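Local coordinates for hydrogenase maturation factor (Thermoanaerobacter tengcongensis, PDB 3VTH), which probably transfers the carbamoyl group of carbamoyl phosphate, at the expense of ATP, to the C-terminal cysteine of HypE during [NiFe]-hydrogenase maturation, at residues Gly464-Ser467 with Thr468-Ala471; Phe560-Ile563 with Ser564-Asn568; Ser575-Leu578 with Asp579-Lys583; Glu715-Leu719 with Ser720-Val724. One frame throughout, in Å; residues are numbered along the deposited sequence.

Contact 1. Residues Gly464-Ser467 with Thr468-Ala471; sequences GYLS and TQYA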
loop_
_atom_site.group_PDB
_atom_site.type_symbol
_atom_site.label_atom_id
_atom_site.label_comp_id
_atom_site.label_asym_id
_atom_site.label_seq_id
_atom_site.Cartn_x
_atom_site.Cartn_y
_atom_site.Cartn_z
ATOM N N GLY A 464 -5.342 23.688 2.947
ATOM C CA GLY A 464 -5.663 23.194 4.292
ATOM C C GLY A 464 -4.989 21.876 4.712
ATOM O O GLY A 464 -4.964 21.556 5.900
ATOM N N TYR A 465 -4.420 21.127 3.769
ATOM C CA TYR A 465 -3.734 19.869 4.121
ATOM C C TYR A 465 -2.532 20.193 5.001
ATOM O O TYR A 465 -1.785 21.120 4.712
ATOM C CB TYR A 465 -3.235 19.142 2.874
ATOM C CG TYR A 465 -4.299 18.555 1.966
ATOM C CD1 TYR A 465 -5.668 18.566 2.309
ATOM C CD2 TYR A 465 -3.926 17.954 0.777
ATOM C CE1 TYR A 465 -6.639 17.982 1.434
ATOM C CE2 TYR A 465 -4.852 17.394 -0.079
ATOM C CZ TYR A 465 -6.202 17.417 0.250
ATOM O OH TYR A 465 -7.050 16.838 -0.659
ATOM N N LEU A 466 -2.339 19.428 6.066
ATOM C CA LEU A 466 -1.100 19.552 6.845
ATOM C C LEU A 466 0.132 19.304 5.982
ATOM O O LEU A 466 1.186 19.900 6.227
ATOM C CB LEU A 466 -1.087 18.589 8.025
ATOM C CG LEU A 466 -2.167 18.749 9.096
ATOM C CD1 LEU A 466 -1.950 17.645 10.140
ATOM C CD2 LEU A 466 -2.088 20.117 9.762
ATOM N N SER A 467 -0.001 18.431 4.979
ATOM C CA SER A 467 1.095 18.172 4.044
ATOM C C SER A 467 1.489 19.438 3.260
ATOM O O SER A 467 2.682 19.718 3.059
ATOM C CB SER A 467 0.755 17.016 3.090
ATOM O OG SER A 467 -0.415 17.284 2.330
ATOM N N THR A 468 0.486 20.193 2.826
ATOM C CA THR A 468 0.713 21.477 2.149
ATOM C C THR A 468 1.397 22.485 3.083
ATOM O O THR A 468 2.385 23.119 2.708
ATOM C CB THR A 468 -0.616 22.065 1.612
ATOM O OG1 THR A 468 -1.167 21.156 0.657
ATOM C CG2 THR A 468 -0.389 23.455 0.955
ATOM N N GLN A 469 0.875 22.603 4.305
ATOM C CA GLN A 469 1.468 23.466 5.337
ATOM C C GLN A 469 2.922 23.081 5.600
ATOM O O GLN A 469 3.777 23.945 5.779
ATOM C CB GLN A 469 0.620 23.444 6.623
ATOM C CG GLN A 469 -0.793 24.032 6.374
ATOM C CD GLN A 469 -1.894 23.498 7.302
ATOM O OE1 GLN A 469 -1.626 22.957 8.373
ATOM N NE2 GLN A 469 -3.147 23.681 6.891
ATOM N N TYR A 470 3.202 21.781 5.607
ATOM C CA TYR A 470 4.573 21.320 5.743
ATOM C C TYR A 470 5.425 21.770 4.551
ATOM O O TYR A 470 6.498 22.323 4.751
ATOM C CB TYR A 470 4.642 19.797 5.935
ATOM C CG TYR A 470 6.071 19.254 5.934
ATOM C CD1 TYR A 470 6.930 19.469 7.008
ATOM C CD2 TYR A 470 6.553 18.537 4.842
ATOM C CE1 TYR A 470 8.249 18.955 6.992
ATOM C CE2 TYR A 470 7.838 18.030 4.816
ATOM C CZ TYR A 470 8.675 18.229 5.880
ATOM O OH TYR A 470 9.946 17.715 5.796
ATOM N N ALA A 471 4.930 21.556 3.327
ATOM C CA ALA A 471 5.645 21.970 2.112
ATOM C C ALA A 471 5.995 23.462 2.129
ATOM O O ALA A 471 7.131 23.842 1.848
ATOM C CB ALA A 471 4.846 21.635 0.867
HETATM O O HOH W 1 0.008 18.818 -0.171
#
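T468 OG1 is gripped from several sides. Water 1 donates to it over 2.7 Å and also bonds S467 OG, at 3.0 Å, so the two neighbouring hydroxyls are bridged. T468 OG1 lies beside its own backbone N (chi1 -61°), which places it next to the chain leading into the helix, where it bonds to H462 O and, weakly, to D460 O. There it also rests against Y465, with T468 OG1 and Y465 CB 3.6 Å apart. The other end of the water bridge, S467 OG, is held by G406 O and G407 O, so small hydroxyl residues suit this buried corner: they bond to main-chain carbonyls at the strand end and in the neighbouring loops without demanding room.

The first helical turn follows. Q469 N reaches Y465 O at 3.1 Å in an almost straight bond (171°), and Y470 N follows onto L466 O at 2.8 Å. Q469 suits the outer surface: its CG and CD lie across Y465 O, its OE1 is 3.2 Å from L466 CD2, and its NE2 makes a weak bond to K463 O. L466, S467 and Y470 face helix 433-449.

Y465 occupies the N-cap position of helix 466-473, its ring stacked with H462; its side chain is about 4 Å, at the nearest atoms, from that of the iron ligand H483. This is the helix start of a beta-alpha-beta unit in the Kae1-like, actin-type ATPase domain, set beside the iron and nucleotide site.

Contact 2. Residues Phe560-Ile563 with Ser564-Asn568; sequences FDNI and SFYKN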
loop_
_atom_site.group_PDB
_atom_site.type_symbol
_atom_site.label_atom_id
_atom_site.label_comp_id
_atom_site.label_asym_id
_atom_site.label_seq_id
_atom_site.Cartn_x
_atom_site.Cartn_y
_atom_site.Cartn_z
ATOM N N PHE A 560 -31.433 19.485 -4.137
ATOM C CA PHE A 560 -31.896 20.761 -3.551
ATOM C C PHE A 560 -32.936 21.526 -4.378
ATOM O O PHE A 560 -33.863 22.133 -3.824
ATOM C CB PHE A 560 -30.708 21.676 -3.210
ATOM C CG PHE A 560 -30.188 22.481 -4.382
ATOM C CD1 PHE A 560 -30.448 23.852 -4.468
ATOM C CD2 PHE A 560 -29.457 21.871 -5.405
ATOM C CE1 PHE A 560 -29.973 24.607 -5.552
ATOM C CE2 PHE A 560 -28.972 22.623 -6.499
ATOM C CZ PHE A 560 -29.226 23.983 -6.567
ATOM N N ASP A 561 -32.787 21.504 -5.698
ATOM C CA ASP A 561 -33.673 22.305 -6.558
ATOM C C ASP A 561 -34.839 21.501 -7.131
ATOM O O ASP A 561 -35.506 21.951 -8.057
ATOM C CB ASP A 561 -32.873 22.951 -7.697
ATOM C CG ASP A 561 -32.097 21.934 -8.514
ATOM O OD1 ASP A 561 -32.207 20.722 -8.233
ATOM O OD2 ASP A 561 -31.366 22.344 -9.434
ATOM N N ASN A 562 -35.062 20.301 -6.595
ATOM C CA ASN A 562 -36.170 19.456 -7.050
ATOM C C ASN A 562 -36.711 18.628 -5.883
ATOM O O ASN A 562 -37.083 17.467 -6.035
ATOM C CB ASN A 562 -35.708 18.582 -8.232
ATOM C CG ASN A 562 -36.855 17.825 -8.901
ATOM O OD1 ASN A 562 -36.666 16.715 -9.410
ATOM N ND2 ASN A 562 -38.043 18.416 -8.895
ATOM N N ILE A 563 -36.760 19.267 -4.718
ATOM C CA ILE A 563 -37.154 18.657 -3.442
ATOM C C ILE A 563 -38.498 17.899 -3.447
ATOM O O ILE A 563 -38.576 16.764 -2.959
ATOM C CB ILE A 563 -37.139 19.744 -2.306
ATOM C CG1 ILE A 563 -35.696 20.048 -1.867
ATOM C CG2 ILE A 563 -38.075 19.382 -1.124
ATOM C CD1 ILE A 563 -34.964 18.923 -1.127
ATOM N N SER A 564 -39.543 18.520 -3.994
ATOM C CA SER A 564 -40.882 17.929 -3.971
ATOM C C SER A 564 -40.957 16.566 -4.669
ATOM O O SER A 564 -41.865 15.773 -4.403
ATOM C CB SER A 564 -41.926 18.900 -4.549
ATOM O OG SER A 564 -41.634 19.234 -5.896
ATOM N N PHE A 565 -39.994 16.294 -5.548
ATOM C CA PHE A 565 -39.940 15.032 -6.286
ATOM C C PHE A 565 -39.609 13.840 -5.375
ATOM O O PHE A 565 -40.025 12.713 -5.647
ATOM C CB PHE A 565 -38.891 15.130 -7.409
ATOM C CG PHE A 565 -38.933 13.981 -8.380
ATOM C CD1 PHE A 565 -39.632 14.102 -9.580
ATOM C CD2 PHE A 565 -38.273 12.780 -8.096
ATOM C CE1 PHE A 565 -39.682 13.037 -10.488
ATOM C CE2 PHE A 565 -38.318 11.705 -8.989
ATOM C CZ PHE A 565 -39.024 11.836 -10.189
ATOM N N TYR A 566 -38.850 14.090 -4.307
ATOM C CA TYR A 566 -38.326 13.023 -3.449
ATOM C C TYR A 566 -39.045 12.969 -2.090
ATOM O O TYR A 566 -38.414 12.852 -1.035
ATOM C CB TYR A 566 -36.809 13.211 -3.266
ATOM C CG TYR A 566 -36.022 13.259 -4.574
ATOM C CD1 TYR A 566 -35.437 12.098 -5.101
ATOM C CD2 TYR A 566 -35.860 14.456 -5.275
ATOM C CE1 TYR A 566 -34.722 12.128 -6.291
ATOM C CE2 TYR A 566 -35.147 14.501 -6.470
ATOM C CZ TYR A 566 -34.576 13.335 -6.966
ATOM O OH TYR A 566 -33.869 13.357 -8.139
ATOM N N LYS A 567 -40.373 13.045 -2.132
ATOM C CA LYS A 567 -41.208 13.165 -0.931
ATOM C C LYS A 567 -40.874 12.188 0.200
ATOM O O LYS A 567 -40.640 12.618 1.327
ATOM C CB LYS A 567 -42.694 13.067 -1.308
ATOM C CG LYS A 567 -43.676 13.008 -0.131
ATOM C CD LYS A 567 -45.129 12.902 -0.645
ATOM C CE LYS A 567 -46.160 12.840 0.486
ATOM N NZ LYS A 567 -46.237 11.494 1.129
ATOM N N ASN A 568 -40.867 10.887 -0.107
ATOM C CA ASN A 568 -40.668 9.830 0.893
ATOM C C ASN A 568 -39.318 9.961 1.604
ATOM O O ASN A 568 -39.239 9.801 2.828
ATOM C CB ASN A 568 -40.769 8.442 0.241
ATOM C CG ASN A 568 -40.951 7.323 1.256
ATOM O OD1 ASN A 568 -42.002 7.209 1.887
ATOM N ND2 ASN A 568 -39.941 6.478 1.401
#
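Two backbone hydrogen bonds close the turn between N562 and Y566. F565 N donates to N562 O at 3.2 Å, and Y566 N donates to I563 O at 3.0 Å. Each links residues three apart, the i to i+3 pattern of a 3-10 turn. The first of these carbonyls also meets the rim of an aromatic ring, with N562 O 3.3 Å from Y566 CD2 and near the ring plane.

The side-chain packing within the turn is mainly that of N562 on F565. With CG anti to the backbone N (chi1 -171°), N562 swings its amide against the root of the F565 side chain, N562 CG being 3.7 Å from F565 CB; amide and ring planes are inclined by 44°. With only a methyl group, as in an alanine here, the space beside F565 CB would probably be left unfilled by the amide.

This 3-10 turn carries the chain from helix 551-559 into helix 567-572, with Y566 as the N-cap residue, within the second Kae1-like subdomain.

Aromatic contacts fix Y566. F565 CD2 sits 3.8 Å above the centre of one face of the Y566 ring, and Y657 meets that ring in a T-shaped stack.

At the polar end, Y566 OH bonds to E650 OE2, which lets a buried tyrosine satisfy its hydroxyl on helix 649-662. Apolar I563, by contrast, turns its branched side chain to L556 of helix 551-559.

Contact 3. Residues Ser575-Leu578 with Asp579-Lys583; sequences SREL and DIILK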
loop_
_atom_site.group_PDB
_atom_site.type_symbol
_atom_site.label_atom_id
_atom_site.label_comp_id
_atom_site.label_asym_id
_atom_site.label_seq_id
_atom_site.Cartn_x
_atom_site.Cartn_y
_atom_site.Cartn_z
ATOM N N SER A 575 -37.964 17.611 10.548
ATOM C CA SER A 575 -38.541 18.796 9.916
ATOM C C SER A 575 -37.747 20.091 10.148
ATOM O O SER A 575 -37.564 20.892 9.229
ATOM C CB SER A 575 -39.982 18.952 10.400
ATOM O OG SER A 575 -40.595 20.102 9.857
ATOM N N ARG A 576 -37.282 20.286 11.378
ATOM C CA ARG A 576 -36.537 21.485 11.737
ATOM C C ARG A 576 -35.147 21.459 11.107
ATOM O O ARG A 576 -34.720 22.443 10.508
ATOM C CB ARG A 576 -36.487 21.658 13.259
ATOM C CG ARG A 576 -37.814 22.180 13.816
ATOM C CD ARG A 576 -38.100 21.761 15.258
ATOM N NE ARG A 576 -39.542 21.720 15.493
ATOM C CZ ARG A 576 -40.133 21.655 16.686
ATOM N NH1 ARG A 576 -39.419 21.624 17.805
ATOM N NH2 ARG A 576 -41.457 21.625 16.762
ATOM N N GLU A 577 -34.468 20.318 11.212
ATOM C CA GLU A 577 -33.175 20.130 10.565
ATOM C C GLU A 577 -33.251 20.309 9.042
ATOM O O GLU A 577 -32.357 20.917 8.442
ATOM C CB GLU A 577 -32.584 18.765 10.922
ATOM C CG GLU A 577 -31.215 18.482 10.291
ATOM C CD GLU A 577 -30.600 17.167 10.753
ATOM O OE1 GLU A 577 -31.313 16.344 11.379
ATOM O OE2 GLU A 577 -29.397 16.957 10.494
ATOM N N LEU A 578 -34.318 19.797 8.427
ATOM C CA LEU A 578 -34.522 19.950 6.985
ATOM C C LEU A 578 -34.599 21.428 6.574
ATOM O O LEU A 578 -33.909 21.856 5.650
ATOM C CB LEU A 578 -35.781 19.212 6.511
ATOM C CG LEU A 578 -36.140 19.418 5.030
ATOM C CD1 LEU A 578 -35.089 18.753 4.122
ATOM C CD2 LEU A 578 -37.536 18.893 4.717
ATOM N N ASP A 579 -35.447 22.185 7.263
ATOM C CA ASP A 579 -35.608 23.621 7.022
ATOM C C ASP A 579 -34.251 24.336 7.044
ATOM O O ASP A 579 -33.935 25.133 6.156
ATOM C CB ASP A 579 -36.526 24.218 8.092
ATOM C CG ASP A 579 -36.911 25.665 7.802
ATOM O OD1 ASP A 579 -37.568 25.912 6.761
ATOM O OD2 ASP A 579 -36.581 26.548 8.633
ATOM N N ILE A 580 -33.454 24.029 8.060
ATOM C CA ILE A 580 -32.167 24.674 8.256
ATOM C C ILE A 580 -31.197 24.336 7.133
ATOM O O ILE A 580 -30.535 25.229 6.575
ATOM C CB ILE A 580 -31.602 24.331 9.650
ATOM C CG1 ILE A 580 -32.477 25.005 10.720
ATOM C CG2 ILE A 580 -30.128 24.722 9.762
ATOM C CD1 ILE A 580 -32.197 24.578 12.154
ATOM N N ILE A 581 -31.125 23.052 6.787
ATOM C CA ILE A 581 -30.249 22.606 5.708
ATOM C C ILE A 581 -30.596 23.329 4.402
ATOM O O ILE A 581 -29.708 23.861 3.738
ATOM C CB ILE A 581 -30.311 21.065 5.507
ATOM C CG1 ILE A 581 -29.631 20.348 6.676
ATOM C CG2 ILE A 581 -29.648 20.644 4.171
ATOM C CD1 ILE A 581 -29.925 18.844 6.755
ATOM N N LEU A 582 -31.875 23.345 4.037
ATOM C CA LEU A 582 -32.301 23.986 2.792
ATOM C C LEU A 582 -32.046 25.508 2.791
ATOM O O LEU A 582 -31.650 26.077 1.762
ATOM C CB LEU A 582 -33.764 23.676 2.468
ATOM C CG LEU A 582 -34.132 22.192 2.253
ATOM C CD1 LEU A 582 -35.566 22.053 1.740
ATOM C CD2 LEU A 582 -33.143 21.500 1.320
ATOM N N LYS A 583 -32.241 26.144 3.943
ATOM C CA LYS A 583 -31.952 27.567 4.081
ATOM C C LYS A 583 -30.466 27.878 3.958
ATOM O O LYS A 583 -30.103 28.859 3.320
ATOM C CB LYS A 583 -32.529 28.129 5.386
ATOM C CG LYS A 583 -34.014 28.407 5.305
ATOM C CD LYS A 583 -34.580 28.820 6.664
ATOM C CE LYS A 583 -35.825 29.662 6.520
ATOM N NZ LYS A 583 -37.059 28.858 6.347
#
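E577 holds CG anti to its backbone N (chi1 -180°), while I581 one turn later sets CG1 beside its N (chi1 -71°); together these bring E577 CG to 3.8 Å from I581 CD1. The two side chains cross obliquely, the methylenes of the glutamate serving as apolar surface while its carboxylate runs on to Y552 OH, bonded through OE2. Next to them L578 and L582 repeat the pattern with purely apolar groups, L578 CD1 lying 4.0 Å from L582 CG.

Backbone bonds one turn long hold both pairs at this spacing: I581 N to E577 O and L582 N to L578 O, each 3.0 Å. On the exposed flank, charged groups replace apolar ones. K583 NZ forms a salt bridge with D579 OD1 (3.0 Å), met from the syn side, 21° out of the carboxylate plane, and bonds only weakly to D579 OD2. Acid and base four residues apart suit a solvent-facing helix surface, since one turn brings them together.

The helix 575-587 thus has two characters. Its apolar side lies on helix 551-559, where L578 and I581 both touch L556 and I581 also meets R553, while L582 faces the turn before helix 567-572.

Contact 4. Residues Glu715-Leu719 with Ser720-Val724; sequences EKLSL and SGFEV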
loop_
_atom_site.group_PDB
_atom_site.type_symbol
_atom_site.label_atom_id
_atom_site.label_comp_id
_atom_site.label_asym_id
_atom_site.label_seq_id
_atom_site.Cartn_x
_atom_site.Cartn_y
_atom_site.Cartn_z
ATOM N N GLU A 715 -12.877 -3.163 -19.463
ATOM C CA GLU A 715 -13.368 -4.086 -20.490
ATOM C C GLU A 715 -14.044 -3.343 -21.642
ATOM O O GLU A 715 -13.684 -3.551 -22.806
ATOM C CB GLU A 715 -14.320 -5.117 -19.895
ATOM C CG GLU A 715 -13.633 -6.161 -18.984
ATOM C CD GLU A 715 -14.632 -7.071 -18.272
ATOM O OE1 GLU A 715 -15.849 -6.948 -18.521
ATOM O OE2 GLU A 715 -14.206 -7.923 -17.479
ATOM N N LYS A 716 -15.000 -2.471 -21.310
ATOM C CA LYS A 716 -15.778 -1.753 -22.319
ATOM C C LYS A 716 -14.893 -0.884 -23.229
ATOM O O LYS A 716 -15.051 -0.888 -24.450
ATOM C CB LYS A 716 -16.872 -0.904 -21.671
ATOM C CG LYS A 716 -17.940 -0.498 -22.664
ATOM C CD LYS A 716 -19.067 0.306 -22.048
ATOM C CE LYS A 716 -20.262 0.253 -22.990
ATOM N NZ LYS A 716 -21.250 1.318 -22.701
ATOM N N LEU A 717 -13.957 -0.166 -22.614
ATOM C CA LEU A 717 -13.033 0.697 -23.337
ATOM C C LEU A 717 -12.072 -0.117 -24.193
ATOM O O LEU A 717 -11.790 0.263 -25.339
ATOM C CB LEU A 717 -12.254 1.588 -22.357
ATOM C CG LEU A 717 -12.985 2.719 -21.624
ATOM C CD1 LEU A 717 -12.115 3.225 -20.468
ATOM C CD2 LEU A 717 -13.330 3.859 -22.596
ATOM N N SER A 718 -11.574 -1.227 -23.641
ATOM C CA SER A 718 -10.681 -2.131 -24.378
ATOM C C SER A 718 -11.357 -2.729 -25.602
ATOM O O SER A 718 -10.734 -2.850 -26.655
ATOM C CB SER A 718 -10.139 -3.256 -23.483
ATOM O OG SER A 718 -9.173 -2.754 -22.571
ATOM N N LEU A 719 -12.632 -3.081 -25.474
ATOM C CA LEU A 719 -13.383 -3.634 -26.598
ATOM C C LEU A 719 -13.582 -2.605 -27.711
ATOM O O LEU A 719 -13.832 -2.979 -28.849
ATOM C CB LEU A 719 -14.739 -4.202 -26.154
ATOM C CG LEU A 719 -14.774 -5.403 -25.197
ATOM C CD1 LEU A 719 -16.210 -5.691 -24.744
ATOM C CD2 LEU A 719 -14.150 -6.649 -25.809
ATOM N N SER A 720 -13.471 -1.318 -27.369
ATOM C CA SER A 720 -13.577 -0.228 -28.351
ATOM C C SER A 720 -12.223 0.303 -28.818
ATOM O O SER A 720 -12.133 1.397 -29.390
ATOM C CB SER A 720 -14.431 0.915 -27.805
ATOM O OG SER A 720 -15.805 0.576 -27.913
ATOM N N GLY A 721 -11.177 -0.469 -28.560
ATOM C CA GLY A 721 -9.862 -0.179 -29.101
ATOM C C GLY A 721 -8.928 0.667 -28.263
ATOM O O GLY A 721 -7.777 0.836 -28.642
ATOM N N PHE A 722 -9.407 1.205 -27.138
ATOM C CA PHE A 722 -8.555 2.011 -26.257
ATOM C C PHE A 722 -7.458 1.174 -25.619
ATOM O O PHE A 722 -7.668 -0.007 -25.316
ATOM C CB PHE A 722 -9.371 2.623 -25.115
ATOM C CG PHE A 722 -10.241 3.761 -25.522
ATOM C CD1 PHE A 722 -9.714 5.035 -25.646
ATOM C CD2 PHE A 722 -11.601 3.567 -25.758
ATOM C CE1 PHE A 722 -10.514 6.109 -25.990
ATOM C CE2 PHE A 722 -12.409 4.632 -26.119
ATOM C CZ PHE A 722 -11.863 5.912 -26.234
ATOM N N GLU A 723 -6.303 1.792 -25.396
ATOM C CA GLU A 723 -5.293 1.242 -24.493
ATOM C C GLU A 723 -5.566 1.816 -23.102
ATOM O O GLU A 723 -5.459 3.031 -22.888
ATOM C CB GLU A 723 -3.895 1.641 -24.936
ATOM C CG GLU A 723 -3.511 1.161 -26.324
ATOM C CD GLU A 723 -2.481 2.075 -26.966
ATOM O OE1 GLU A 723 -1.319 2.039 -26.498
ATOM O OE2 GLU A 723 -2.843 2.839 -27.909
ATOM N N VAL A 724 -5.926 0.946 -22.162
ATOM C CA VAL A 724 -6.419 1.392 -20.867
ATOM C C VAL A 724 -5.436 1.047 -19.765
ATOM O O VAL A 724 -4.881 -0.056 -19.740
ATOM C CB VAL A 724 -7.815 0.793 -20.548
ATOM C CG1 VAL A 724 -8.396 1.446 -19.288
ATOM C CG2 VAL A 724 -8.756 0.980 -21.741
HETATM O O HOH W 2 -17.112 -1.583 -26.012
#
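L717 makes the tight side of this helix end. Its CD2 lies 3.6 Å from F722 CD2, its CB is equally 3.6 Å from V724 CG2, and its carbonyl O sits in the plane of the F722 ring, at the edge, 3.3 Å from F722 CD2. The same L717 O accepts F722 N at 3.1 Å. Large apolar groups fit here because strand 696-700 and helix 666-692 pack against them: V697 touches both L717 and F722, and R689 makes a cation-pi contact with the F722 ring. Replacing this ring by an alanine is likely to leave a gap against L717 CD2 and R689 without its cation-pi partner.

The other side is looser and wetter. S720 N shares two weak bonds, to K716 O and L717 O, and water 2 donates to K716 O over 2.7 Å while also bonding S720 OG. A small hydroxyl residue suits that position.

G721, at phi 92°, where a side chain would jam against the preceding carbonyl, donates its N to S718 O at 3.1 Å. With F722 N on L717 O this completes a Schellman motif, ending helix 707-719 and turning the chain into strand 723-726 of a beta-alpha-beta crossover.

Overall arrangement
Contacts 2 and 3 are surface contacts about 13 Å apart between centres, and they touch where I563 CD1 lies 4.0 Å from L582 CD2; both pack on helix 551-559. Contacts 1 and 4 are partly buried and belong to two different beta-alpha-beta units, their centres about 38 Å apart. They lie at opposite ends of the helices of such units: contact 1 starts a helix beside the iron site, whereas contact 4 finishes one, away from the metal and nucleotide sites. Both have a bridging water, but contact 1 relies on buried hydroxyls and contact 4 on apolar packing and a glycine. Contact 3 alone is helical throughout and carries a salt bridge on its solvent side; contact 2 relies on a 3-10 turn and aromatic rings.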